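Local coordinates for molybdopterin biosynthesis moeA protein (Pyrococcus horikoshii, PDB 1WU2) that probably inserts molybdenum into adenylated molybdopterin, one of the late steps in the biosynthesis of the molybdenum cofactor, at residues 59-64 / 122-127; 81-84 / 90-93; 228-233 / 244-249; 238-243 / 269-274. All coordinates share one frame; numbering follows the deposited sequence.

Contact 1 of 4, residues 59-64 / 122-127; sequences DGYAIR and VKREGD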
loop_
_atom_site.group_PDB
_atom_site.type_symbol
_atom_site.label_atom_id
_atom_site.label_comp_id
_atom_site.label_asym_id
_atom_site.label_seq_id
_atom_site.Cartn_x
_atom_site.Cartn_y
_atom_site.Cartn_z
ATOM N N ASP A 59 35.567 -20.442 -2.902
ATOM C CA ASP A 59 37.014 -20.649 -2.878
ATOM C C ASP A 59 37.270 -22.050 -3.400
ATOM O O ASP A 59 36.829 -23.020 -2.788
ATOM C CB ASP A 59 37.586 -20.533 -1.459
ATOM C CG ASP A 59 37.233 -19.223 -0.783
ATOM O OD1 ASP A 59 37.596 -19.052 0.398
ATOM O OD2 ASP A 59 36.593 -18.312 -1.342
ATOM N N GLY A 60 37.961 -22.165 -4.530
ATOM C CA GLY A 60 38.198 -23.468 -5.126
ATOM C C GLY A 60 39.270 -23.506 -6.196
ATOM O O GLY A 60 40.237 -22.761 -6.126
ATOM N N TYR A 61 39.094 -24.395 -7.172
ATOM C CA TYR A 61 40.025 -24.550 -8.283
ATOM C C TYR A 61 39.275 -24.440 -9.610
ATOM O O TYR A 61 38.345 -25.201 -9.867
ATOM C CB TYR A 61 40.728 -25.906 -8.197
ATOM C CG TYR A 61 41.595 -26.058 -6.970
ATOM C CD1 TYR A 61 42.898 -25.570 -6.949
ATOM C CD2 TYR A 61 41.110 -26.682 -5.825
ATOM C CE1 TYR A 61 43.697 -25.702 -5.820
ATOM C CE2 TYR A 61 41.897 -26.820 -4.694
ATOM C CZ TYR A 61 43.191 -26.328 -4.697
ATOM O OH TYR A 61 43.976 -26.461 -3.576
ATOM N N ALA A 62 39.682 -23.488 -10.444
ATOM C CA ALA A 62 39.096 -23.314 -11.765
ATOM C C ALA A 62 39.601 -24.408 -12.707
ATOM O O ALA A 62 40.776 -24.438 -13.061
ATOM C CB ALA A 62 39.434 -21.934 -12.310
ATOM N N ILE A 63 38.703 -25.311 -13.097
ATOM C CA ILE A 63 39.052 -26.457 -13.931
ATOM C C ILE A 63 38.247 -26.453 -15.222
ATOM O O ILE A 63 37.482 -25.526 -15.486
ATOM C CB ILE A 63 38.795 -27.773 -13.155
ATOM C CG1 ILE A 63 37.307 -27.924 -12.810
ATOM C CG2 ILE A 63 39.638 -27.812 -11.886
ATOM C CD1 ILE A 63 36.905 -29.337 -12.444
ATOM N N ARG A 64 38.439 -27.495 -16.025
ATOM C CA ARG A 64 37.559 -27.784 -17.145
ATOM C C ARG A 64 36.554 -28.814 -16.657
ATOM O O ARG A 64 36.943 -29.859 -16.137
ATOM C CB ARG A 64 38.340 -28.357 -18.327
ATOM C CG ARG A 64 39.616 -27.607 -18.680
ATOM C CD ARG A 64 39.377 -26.404 -19.558
ATOM N NE ARG A 64 39.059 -26.800 -20.932
ATOM C CZ ARG A 64 39.872 -26.665 -21.981
ATOM N NH1 ARG A 64 41.084 -26.131 -21.853
ATOM N NH2 ARG A 64 39.465 -27.067 -23.179
ATOM N N VAL A 122 37.963 -31.732 -2.881
ATOM C CA VAL A 122 39.121 -32.391 -3.489
ATOM C C VAL A 122 40.250 -32.593 -2.477
ATOM O O VAL A 122 40.372 -31.846 -1.506
ATOM C CB VAL A 122 39.658 -31.602 -4.712
ATOM C CG1 VAL A 122 38.608 -31.541 -5.805
ATOM C CG2 VAL A 122 40.104 -30.195 -4.319
ATOM N N LYS A 123 41.072 -33.612 -2.721
ATOM C CA LYS A 123 42.216 -33.920 -1.868
ATOM C C LYS A 123 43.453 -33.196 -2.392
ATOM O O LYS A 123 43.832 -33.373 -3.549
ATOM C CB LYS A 123 42.461 -35.432 -1.831
ATOM C CG LYS A 123 43.256 -35.902 -0.621
ATOM C CD LYS A 123 42.377 -36.016 0.623
ATOM C CE LYS A 123 43.161 -35.716 1.894
ATOM N NZ LYS A 123 43.449 -34.262 2.050
ATOM N N ARG A 124 44.075 -32.389 -1.534
ATOM C CA ARG A 124 45.244 -31.592 -1.914
ATOM C C ARG A 124 46.542 -32.298 -1.511
ATOM O O ARG A 124 47.040 -32.118 -0.398
ATOM C CB ARG A 124 45.173 -30.190 -1.284
ATOM C CG ARG A 124 45.090 -29.052 -2.292
ATOM C CD ARG A 124 46.277 -28.965 -3.252
ATOM N NE ARG A 124 47.025 -27.714 -3.110
ATOM C CZ ARG A 124 47.833 -27.199 -4.037
ATOM N NH1 ARG A 124 48.024 -27.813 -5.200
ATOM N NH2 ARG A 124 48.461 -26.055 -3.799
ATOM N N GLU A 125 47.072 -33.107 -2.425
ATOM C CA GLU A 125 48.328 -33.825 -2.211
ATOM C C GLU A 125 49.468 -33.150 -2.980
ATOM O O GLU A 125 49.739 -33.489 -4.132
ATOM C CB GLU A 125 48.176 -35.290 -2.640
ATOM C CG GLU A 125 49.326 -36.196 -2.218
ATOM C CD GLU A 125 49.397 -37.472 -3.039
ATOM O OE1 GLU A 125 48.373 -38.185 -3.126
ATOM O OE2 GLU A 125 50.476 -37.760 -3.600
ATOM N N GLY A 126 50.128 -32.192 -2.331
ATOM C CA GLY A 126 51.247 -31.479 -2.928
ATOM C C GLY A 126 50.809 -30.426 -3.930
ATOM O O GLY A 126 50.206 -29.419 -3.550
ATOM N N ASP A 127 51.120 -30.656 -5.206
ATOM C CA ASP A 127 50.741 -29.750 -6.295
ATOM C C ASP A 127 49.642 -30.362 -7.173
ATOM O O ASP A 127 49.326 -29.835 -8.238
ATOM C CB ASP A 127 51.971 -29.395 -7.151
ATOM C CG ASP A 127 52.695 -28.142 -6.662
ATOM O OD1 ASP A 127 53.832 -27.902 -7.122
ATOM O OD2 ASP A 127 52.215 -27.339 -5.831
#
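Tyr61, on strand 60-63, and Val122, beside the weakly bonded strand around 123-125, keep their backbones well apart, with 9.2 Å between Tyr61 CA and Val122 CA, so the space is bridged by side chains. The tyrosine does most of the reaching: its CG stands anti to the carbonyl carbon (chi1 -64°), which sends the ring across to the other segment. There Tyr61 CE2 meets the CG2 methyl of Val122 at 3.8 Å, an oblique apolar contact, while the phenol end lies against the aliphatic stem of Arg124, Tyr61 OH being 3.1 Å from Arg124 CG. In the mixed sheet of the MoeA N-terminal region these strands are not neighbours; 99-103, 77-84 and 128-131 lie between them in its order, and Val81 and Ile129, on two of these, both touch the tyrosine side chain. Arg124 crosses the tyrosine at about a right angle, its guanidinium plane 55° from the ring. Although Arg124 NE is 3.3 Å from Tyr61 OH, the angle is too poor for a hydrogen bond; the charge is instead paired through NH2 with Glu84. Trimming Tyr61 to an alanine would probably open a gap beside Val122 CG2 and leave the Arg124 stem without the surface it lies against. Gly126 O sits over one face of the guanidinium, 3.1 Å above its plane and toward the rim.

Contact 2 of 4, residues 81-84 / 90-93; sequences VIEE and VAKE
The long connection between the adjacent parallel strands 77-84 and 99-103 is fastened back onto the first of them by a carboxylate, that of Glu83, which takes two successive backbone amides of the segment 90-93. Glu83 can do this because its chain is stretched out, CG anti to the backbone N (chi1 -179°) and extended beyond, which carries the acid group to the loop. Lys92 N donates to Glu83 OE2 at 3.2 Å, and the oxygen receives it on its syn lone pair. Glu93 N donates to Glu83 OE1, also at 3.2 Å and nearly straight at 170°, but comes from above the carboxylate plane. With each oxygen taking an amide N-H, the carboxylate has little freedom to turn. Carbon atoms close in around it: Ala91 CB lies 3.4 Å from Glu83 OE1, and Lys92 CG 3.5 Å from Glu83 OE2. Beside it, Ile82 CG1 rests loosely on Glu93 CB at 4.2 Å. The acid end of Glu93 is near as well, Glu93 OE1 being 4.7 Å from Glu83 OE1, a like-charge proximity that the two amide N-H groups may offset. One carboxylate gripping consecutive main-chain N-H groups fixes a loop between parallel strands of the mixed sheet.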
loop_
_atom_site.group_PDB
_atom_site.type_symbol
_atom_site.label_atom_id
_atom_site.label_comp_id
_atom_site.label_asym_id
_atom_site.label_seq_id
_atom_site.Cartn_x
_atom_site.Cartn_y
_atom_site.Cartn_z
ATOM N N VAL A 81 47.975 -28.086 -10.354
ATOM C CA VAL A 81 47.792 -26.694 -9.958
ATOM C C VAL A 81 48.999 -25.861 -10.402
ATOM O O VAL A 81 50.074 -25.932 -9.798
ATOM C CB VAL A 81 47.586 -26.568 -8.428
ATOM C CG1 VAL A 81 47.305 -25.119 -8.027
ATOM C CG2 VAL A 81 46.450 -27.478 -7.968
ATOM N N ILE A 82 48.803 -25.080 -11.466
ATOM C CA ILE A 82 49.850 -24.224 -12.037
ATOM C C ILE A 82 49.917 -22.831 -11.402
ATOM O O ILE A 82 50.932 -22.145 -11.522
ATOM C CB ILE A 82 49.654 -24.074 -13.570
ATOM C CG1 ILE A 82 48.421 -23.196 -13.875
ATOM C CG2 ILE A 82 49.607 -25.457 -14.234
ATOM C CD1 ILE A 82 47.700 -23.503 -15.179
ATOM N N GLU A 83 48.836 -22.403 -10.755
ATOM C CA GLU A 83 48.790 -21.073 -10.146
ATOM C C GLU A 83 47.818 -20.984 -8.971
ATOM O O GLU A 83 46.833 -21.715 -8.902
ATOM C CB GLU A 83 48.413 -20.019 -11.193
ATOM C CG GLU A 83 48.363 -18.594 -10.651
ATOM C CD GLU A 83 48.106 -17.549 -11.714
ATOM O OE1 GLU A 83 47.386 -17.845 -12.690
ATOM O OE2 GLU A 83 48.616 -16.418 -11.560
ATOM N N GLU A 84 48.127 -20.078 -8.050
ATOM C CA GLU A 84 47.212 -19.673 -6.995
ATOM C C GLU A 84 47.100 -18.152 -7.027
ATOM O O GLU A 84 48.070 -17.445 -6.748
ATOM C CB GLU A 84 47.721 -20.143 -5.632
ATOM C CG GLU A 84 48.026 -21.631 -5.576
ATOM C CD GLU A 84 48.220 -22.139 -4.162
ATOM O OE1 GLU A 84 48.658 -21.355 -3.292
ATOM O OE2 GLU A 84 47.934 -23.330 -3.924
ATOM N N VAL A 90 44.065 -11.164 -10.652
ATOM C CA VAL A 90 43.613 -11.931 -11.809
ATOM C C VAL A 90 44.672 -12.980 -12.160
ATOM O O VAL A 90 45.866 -12.761 -11.951
ATOM C CB VAL A 90 43.366 -11.011 -13.029
ATOM C CG1 VAL A 90 42.878 -11.811 -14.232
ATOM C CG2 VAL A 90 42.365 -9.916 -12.681
ATOM N N ALA A 91 44.225 -14.115 -12.695
ATOM C CA ALA A 91 45.124 -15.205 -13.072
ATOM C C ALA A 91 46.017 -14.819 -14.249
ATOM O O ALA A 91 45.533 -14.359 -15.284
ATOM C CB ALA A 91 44.327 -16.455 -13.416
ATOM N N LYS A 92 47.320 -15.016 -14.080
ATOM C CA LYS A 92 48.297 -14.762 -15.137
ATOM C C LYS A 92 48.293 -15.892 -16.169
ATOM O O LYS A 92 48.497 -15.647 -17.356
ATOM C CB LYS A 92 49.710 -14.610 -14.556
ATOM C CG LYS A 92 49.832 -13.670 -13.355
ATOM C CD LYS A 92 49.322 -12.267 -13.661
ATOM C CE LYS A 92 49.771 -11.274 -12.591
ATOM N NZ LYS A 92 51.011 -10.538 -12.977
ATOM N N GLU A 93 48.058 -17.119 -15.706
ATOM C CA GLU A 93 48.120 -18.310 -16.554
ATOM C C GLU A 93 46.735 -18.740 -17.035
ATOM O O GLU A 93 45.719 -18.392 -16.430
ATOM C CB GLU A 93 48.798 -19.469 -15.800
ATOM C CG GLU A 93 50.203 -19.810 -16.296
ATOM C CD GLU A 93 51.287 -18.970 -15.640
ATOM O OE1 GLU A 93 51.137 -17.730 -15.583
ATOM O OE2 GLU A 93 52.295 -19.548 -15.181
#

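Contact 3 of 4, residues 228-233 / 244-249; sequences ILYGVL and LEKAKN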
loop_
_atom_site.group_PDB
_atom_site.type_symbol
_atom_site.label_atom_id
_atom_site.label_comp_id
_atom_site.label_asym_id
_atom_site.label_seq_id
_atom_site.Cartn_x
_atom_site.Cartn_y
_atom_site.Cartn_z
ATOM N N ILE A 228 -5.441 19.969 -5.385
ATOM C CA ILE A 228 -5.417 21.422 -5.312
ATOM C C ILE A 228 -6.779 21.913 -4.829
ATOM O O ILE A 228 -7.789 21.714 -5.502
ATOM C CB ILE A 228 -5.059 22.016 -6.688
ATOM C CG1 ILE A 228 -3.568 21.807 -6.982
ATOM C CG2 ILE A 228 -5.379 23.511 -6.749
ATOM C CD1 ILE A 228 -3.284 21.392 -8.394
ATOM N N LEU A 229 -6.789 22.557 -3.665
ATOM C CA LEU A 229 -8.019 22.997 -3.017
ATOM C C LEU A 229 -8.489 24.334 -3.565
ATOM O O LEU A 229 -7.715 25.292 -3.628
ATOM C CB LEU A 229 -7.805 23.150 -1.511
ATOM C CG LEU A 229 -7.470 21.901 -0.691
ATOM C CD1 LEU A 229 -5.966 21.643 -0.661
ATOM C CD2 LEU A 229 -8.022 22.053 0.724
ATOM N N TYR A 230 -9.759 24.395 -3.953
ATOM C CA TYR A 230 -10.415 25.657 -4.284
ATOM C C TYR A 230 -11.431 26.047 -3.206
ATOM O O TYR A 230 -12.097 27.075 -3.317
ATOM C CB TYR A 230 -11.066 25.566 -5.661
ATOM C CG TYR A 230 -10.050 25.390 -6.764
ATOM C CD1 TYR A 230 -9.526 26.490 -7.439
ATOM C CD2 TYR A 230 -9.596 24.127 -7.118
ATOM C CE1 TYR A 230 -8.582 26.335 -8.446
ATOM C CE2 TYR A 230 -8.653 23.959 -8.122
ATOM C CZ TYR A 230 -8.147 25.070 -8.784
ATOM O OH TYR A 230 -7.214 24.916 -9.785
ATOM N N GLY A 231 -11.534 25.224 -2.164
ATOM C CA GLY A 231 -12.311 25.545 -0.980
ATOM C C GLY A 231 -13.786 25.196 -1.055
ATOM O O GLY A 231 -14.272 24.680 -2.063
ATOM N N VAL A 232 -14.487 25.487 0.039
ATOM C CA VAL A 232 -15.928 25.280 0.144
ATOM C C VAL A 232 -16.644 26.504 -0.409
ATOM O O VAL A 232 -16.307 27.636 -0.064
ATOM C CB VAL A 232 -16.364 25.064 1.614
ATOM C CG1 VAL A 232 -17.865 24.792 1.704
ATOM C CG2 VAL A 232 -15.572 23.927 2.253
ATOM N N LEU A 233 -17.638 26.267 -1.261
ATOM C CA LEU A 233 -18.386 27.332 -1.925
ATOM C C LEU A 233 -19.862 27.256 -1.530
ATOM O O LEU A 233 -20.356 26.175 -1.219
ATOM C CB LEU A 233 -18.267 27.188 -3.444
ATOM C CG LEU A 233 -17.074 27.831 -4.161
ATOM C CD1 LEU A 233 -15.778 27.733 -3.364
ATOM C CD2 LEU A 233 -16.904 27.187 -5.527
ATOM N N LEU A 244 -14.512 26.778 -14.237
ATOM C CA LEU A 244 -13.705 27.075 -15.419
ATOM C C LEU A 244 -12.231 27.292 -15.060
ATOM O O LEU A 244 -11.352 26.845 -15.789
ATOM C CB LEU A 244 -14.253 28.297 -16.171
ATOM C CG LEU A 244 -14.095 28.220 -17.694
ATOM C CD1 LEU A 244 -15.193 27.353 -18.308
ATOM C CD2 LEU A 244 -14.092 29.613 -18.314
ATOM N N GLU A 245 -11.966 27.972 -13.945
ATOM C CA GLU A 245 -10.594 28.141 -13.451
ATOM C C GLU A 245 -9.921 26.800 -13.137
ATOM O O GLU A 245 -8.718 26.646 -13.338
ATOM C CB GLU A 245 -10.568 29.028 -12.199
ATOM C CG GLU A 245 -9.166 29.456 -11.768
ATOM C CD GLU A 245 -9.123 30.083 -10.384
ATOM O OE1 GLU A 245 -8.010 30.209 -9.826
ATOM O OE2 GLU A 245 -10.194 30.451 -9.852
ATOM N N LYS A 246 -10.706 25.840 -12.652
ATOM C CA LYS A 246 -10.192 24.531 -12.250
ATOM C C LYS A 246 -9.790 23.711 -13.458
ATOM O O LYS A 246 -8.744 23.078 -13.454
ATOM C CB LYS A 246 -11.236 23.749 -11.449
ATOM C CG LYS A 246 -11.390 24.220 -10.027
ATOM C CD LYS A 246 -11.861 25.662 -9.974
ATOM C CE LYS A 246 -12.593 26.018 -8.701
ATOM N NZ LYS A 246 -14.026 26.343 -8.961
ATOM N N ALA A 247 -10.634 23.727 -14.487
ATOM C CA ALA A 247 -10.402 22.964 -15.709
ATOM C C ALA A 247 -9.156 23.452 -16.450
ATOM O O ALA A 247 -8.453 22.658 -17.079
ATOM C CB ALA A 247 -11.627 23.040 -16.614
ATOM N N LYS A 248 -8.891 24.755 -16.363
ATOM C CA LYS A 248 -7.694 25.355 -16.949
ATOM C C LYS A 248 -6.450 24.972 -16.146
ATOM O O LYS A 248 -5.463 24.505 -16.710
ATOM C CB LYS A 248 -7.821 26.883 -16.996
ATOM C CG LYS A 248 -8.972 27.415 -17.853
ATOM C CD LYS A 248 -8.957 26.839 -19.264
ATOM C CE LYS A 248 -9.720 27.718 -20.251
ATOM N NZ LYS A 248 -8.808 28.379 -21.230
ATOM N N ASN A 249 -6.515 25.165 -14.831
ATOM C CA ASN A 249 -5.388 24.902 -13.932
ATOM C C ASN A 249 -5.019 23.420 -13.812
ATOM O O ASN A 249 -3.872 23.096 -13.506
ATOM C CB ASN A 249 -5.695 25.435 -12.525
ATOM C CG ASN A 249 -5.641 26.957 -12.430
ATOM O OD1 ASN A 249 -5.349 27.652 -13.405
ATOM N ND2 ASN A 249 -5.924 27.481 -11.237
#
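One face of the Tyr230 ring is covered by the aliphatic chain of Lys246, while Glu245 OE1 and Asn249 ND2 stand at its edge, near its plane. The setting is a beta-alpha-beta crossover of the probable molybdopterin-binding domain: strand 226-233 at the border of the sheet leads through helices 237-240 and 243-249 to strand 252-255, passing over strand 184-190. The helix segment runs antiparallel to the strand segment, at 173° and with 10.6 Å between their axes. Lys246 CG lies over the ring centre, 3.4 Å from the centroid, a CH-pi contact. A bend at chi2 (62°) then lays the rest of the chain back along the tyrosine, taking Lys246 CE to 3.3 Å from Tyr230 CG, so lysine and tyrosine lie alongside, pointing opposite ways. The lysine charge ends beyond the ring, in a salt bridge with Glu242. The phenol has its own partners: Asn249 ND2 donates to Tyr230 OH at 3.2 Å, bent to 146° but within the amide plane, and Tyr230 OH is also hydrogen-bonded to Glu250 OE1. A phenylalanine in place of Tyr230 would keep the face for Lys246, yet the Asn249 amide and the Glu250 carboxylate would probably lose their common mate at the helix end. The oxygen is closely packed there too, Asn249 CB approaching Tyr230 OH to 3.2 Å.

Contact 4 of 4, residues 238-243 / 269-274; sequences SIIKET and HKFVNL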
loop_
_atom_site.group_PDB
_atom_site.type_symbol
_atom_site.label_atom_id
_atom_site.label_comp_id
_atom_site.label_asym_id
_atom_site.label_seq_id
_atom_site.Cartn_x
_atom_site.Cartn_y
_atom_site.Cartn_z
ATOM N N SER A 238 -23.356 31.676 -9.943
ATOM C CA SER A 238 -22.278 32.563 -10.383
ATOM C C SER A 238 -20.921 32.141 -9.818
ATOM O O SER A 238 -19.926 32.087 -10.544
ATOM C CB SER A 238 -22.573 34.010 -9.978
ATOM O OG SER A 238 -21.710 34.907 -10.656
ATOM N N ILE A 239 -20.896 31.846 -8.522
ATOM C CA ILE A 239 -19.671 31.439 -7.838
ATOM C C ILE A 239 -19.216 30.028 -8.239
ATOM O O ILE A 239 -18.026 29.754 -8.237
ATOM C CB ILE A 239 -19.844 31.575 -6.292
ATOM C CG1 ILE A 239 -19.809 33.057 -5.880
ATOM C CG2 ILE A 239 -18.758 30.805 -5.530
ATOM C CD1 ILE A 239 -21.070 33.550 -5.204
ATOM N N ILE A 240 -20.143 29.143 -8.602
ATOM C CA ILE A 240 -19.777 27.788 -9.029
ATOM C C ILE A 240 -19.224 27.795 -10.460
ATOM O O ILE A 240 -18.615 26.820 -10.895
ATOM C CB ILE A 240 -20.981 26.808 -8.903
ATOM C CG1 ILE A 240 -21.502 26.754 -7.460
ATOM C CG2 ILE A 240 -20.595 25.400 -9.360
ATOM C CD1 ILE A 240 -20.449 26.435 -6.409
ATOM N N LYS A 241 -19.418 28.901 -11.177
ATOM C CA LYS A 241 -18.881 29.065 -12.530
ATOM C C LYS A 241 -17.354 29.238 -12.583
ATOM O O LYS A 241 -16.779 29.261 -13.672
ATOM C CB LYS A 241 -19.556 30.246 -13.240
ATOM C CG LYS A 241 -19.952 29.954 -14.682
ATOM C CD LYS A 241 -21.142 29.000 -14.762
ATOM C CE LYS A 241 -21.932 29.197 -16.048
ATOM N NZ LYS A 241 -21.046 29.275 -17.244
ATOM N N GLU A 242 -16.708 29.363 -11.420
ATOM C CA GLU A 242 -15.239 29.297 -11.325
ATOM C C GLU A 242 -14.687 27.865 -11.446
ATOM O O GLU A 242 -13.493 27.641 -11.251
ATOM C CB GLU A 242 -14.733 29.938 -10.025
ATOM C CG GLU A 242 -15.415 29.439 -8.761
ATOM C CD GLU A 242 -14.475 29.241 -7.595
ATOM O OE1 GLU A 242 -14.098 30.241 -6.948
ATOM O OE2 GLU A 242 -14.131 28.081 -7.313
ATOM N N THR A 243 -15.558 26.902 -11.748
ATOM C CA THR A 243 -15.147 25.576 -12.212
ATOM C C THR A 243 -14.310 25.694 -13.491
ATOM O O THR A 243 -13.510 24.812 -13.795
ATOM C CB THR A 243 -16.402 24.688 -12.463
ATOM O OG1 THR A 243 -16.948 24.256 -11.209
ATOM C CG2 THR A 243 -16.057 23.378 -13.180
ATOM N N HIS A 269 -26.065 19.794 -15.126
ATOM C CA HIS A 269 -25.844 19.896 -16.570
ATOM C C HIS A 269 -25.669 21.352 -17.024
ATOM O O HIS A 269 -25.232 21.606 -18.146
ATOM C CB HIS A 269 -26.984 19.237 -17.353
ATOM C CG HIS A 269 -26.674 19.039 -18.806
ATOM N ND1 HIS A 269 -25.598 18.294 -19.242
ATOM C CD2 HIS A 269 -27.282 19.510 -19.920
ATOM C CE1 HIS A 269 -25.565 18.304 -20.563
ATOM N NE2 HIS A 269 -26.575 19.035 -21.000
ATOM N N LYS A 270 -26.010 22.302 -16.156
ATOM C CA LYS A 270 -25.809 23.721 -16.438
ATOM C C LYS A 270 -24.340 24.143 -16.334
ATOM O O LYS A 270 -23.948 25.159 -16.907
ATOM C CB LYS A 270 -26.673 24.572 -15.500
ATOM C CG LYS A 270 -28.175 24.313 -15.657
ATOM C CD LYS A 270 -29.020 25.571 -15.445
ATOM C CE LYS A 270 -29.355 25.808 -13.972
ATOM N NZ LYS A 270 -28.764 27.071 -13.453
ATOM N N PHE A 271 -23.537 23.367 -15.606
ATOM C CA PHE A 271 -22.108 23.653 -15.440
ATOM C C PHE A 271 -21.200 22.788 -16.316
ATOM O O PHE A 271 -20.074 23.184 -16.619
ATOM C CB PHE A 271 -21.697 23.452 -13.982
ATOM C CG PHE A 271 -22.495 24.266 -13.011
ATOM C CD1 PHE A 271 -22.540 25.650 -13.119
ATOM C CD2 PHE A 271 -23.198 23.649 -11.983
ATOM C CE1 PHE A 271 -23.274 26.407 -12.222
ATOM C CE2 PHE A 271 -23.935 24.399 -11.082
ATOM C CZ PHE A 271 -23.974 25.782 -11.203
ATOM N N VAL A 272 -21.682 21.608 -16.702
ATOM C CA VAL A 272 -20.866 20.628 -17.415
ATOM C C VAL A 272 -21.634 19.989 -18.568
ATOM O O VAL A 272 -22.818 19.686 -18.439
ATOM C CB VAL A 272 -20.402 19.497 -16.461
ATOM C CG1 VAL A 272 -19.524 18.491 -17.195
ATOM C CG2 VAL A 272 -19.666 20.072 -15.250
ATOM N N ASN A 273 -20.945 19.777 -19.687
ATOM C CA ASN A 273 -21.480 18.984 -20.787
ATOM C C ASN A 273 -21.187 17.505 -20.521
ATOM O O ASN A 273 -20.074 17.024 -20.746
ATOM C CB ASN A 273 -20.892 19.438 -22.128
ATOM C CG ASN A 273 -21.833 19.183 -23.288
ATOM O OD1 ASN A 273 -22.176 18.036 -23.583
ATOM N ND2 ASN A 273 -22.266 20.254 -23.948
ATOM N N LEU A 274 -22.200 16.793 -20.040
ATOM C CA LEU A 274 -22.018 15.462 -19.462
ATOM C C LEU A 274 -22.131 14.329 -20.482
ATOM O O LEU A 274 -23.064 14.294 -21.282
ATOM C CB LEU A 274 -23.049 15.245 -18.349
ATOM C CG LEU A 274 -23.041 16.291 -17.226
ATOM C CD1 LEU A 274 -24.379 16.339 -16.507
ATOM C CD2 LEU A 274 -21.911 16.021 -16.241
#
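Phe271 turns one face of its ring onto the CG2 methyl of Ile240, which sits over the ring centre 3.8 Å from the centroid and only 10° off the normal. This is a CH-pi contact, and the methyl lies almost evenly above the ring; Ile240 CB adds to it, 3.9 Å from Phe271 CZ. The first torsion of the isoleucine decides which branch is used. With CG1 anti to the carbonyl carbon (chi1 -58°), CG2 is the branch that meets the phenyl, and the longer branch leads away to Leu233 on strand 226-233. Ile240 thus serves two layers, the loop on one hand and the strands beneath on the other, where Thr190 touches it as well. At the edge of the same ring, in its plane, comes the aliphatic part of Lys241, with Lys241 CD 4.0 Å from Phe271 CD1. Ile240 and Lys241 therefore hold the ring from two directions by apolar atoms. The backbone that presents them is a type I beta turn from Ile240 to Thr243. Its closing bond, Thr243 N to Ile240 O at 3.2 Å, is doubled by the Thr243 hydroxyl, for Thr243 OG1 donates to the same Ile240 O at 3.1 Å, nearly along the C=O axis; the carbonyl is thereby gripped twice. A salt bridge from Lys270 to Glu237 ties the loop to the helix start, while Val272, next to the phenylalanine, packs on Val293 and Ile295. The arrangement belongs to the layered alpha/beta architecture of the probable molybdopterin-binding domain, in which a loop between strands packs on the turn joining two short crossover helices.

How the contacts relate
The four contacts fall into two pairs at opposite ends of an elongated chain, the centres of contacts 1 and 3 lying about 75 Å apart. Contacts 1 and 2 share the sheet of the N-terminal region and touch by a salt bridge, by packing and by a probable hydrogen bond between Asp127 O and Val81 N. Contact 1 is largely buried and made by van der Waals packing of a tyrosine on a valine and an arginine stem, whereas contact 2, at the surface, is polar and works through backbone amides. Contacts 3 and 4 are both partly buried and involve the crossover that follows strand 226-233, contact 4 joining it to a later loop. Each sets an aliphatic group on an aromatic face, but only contact 3 adds a hydrogen bond between its segments.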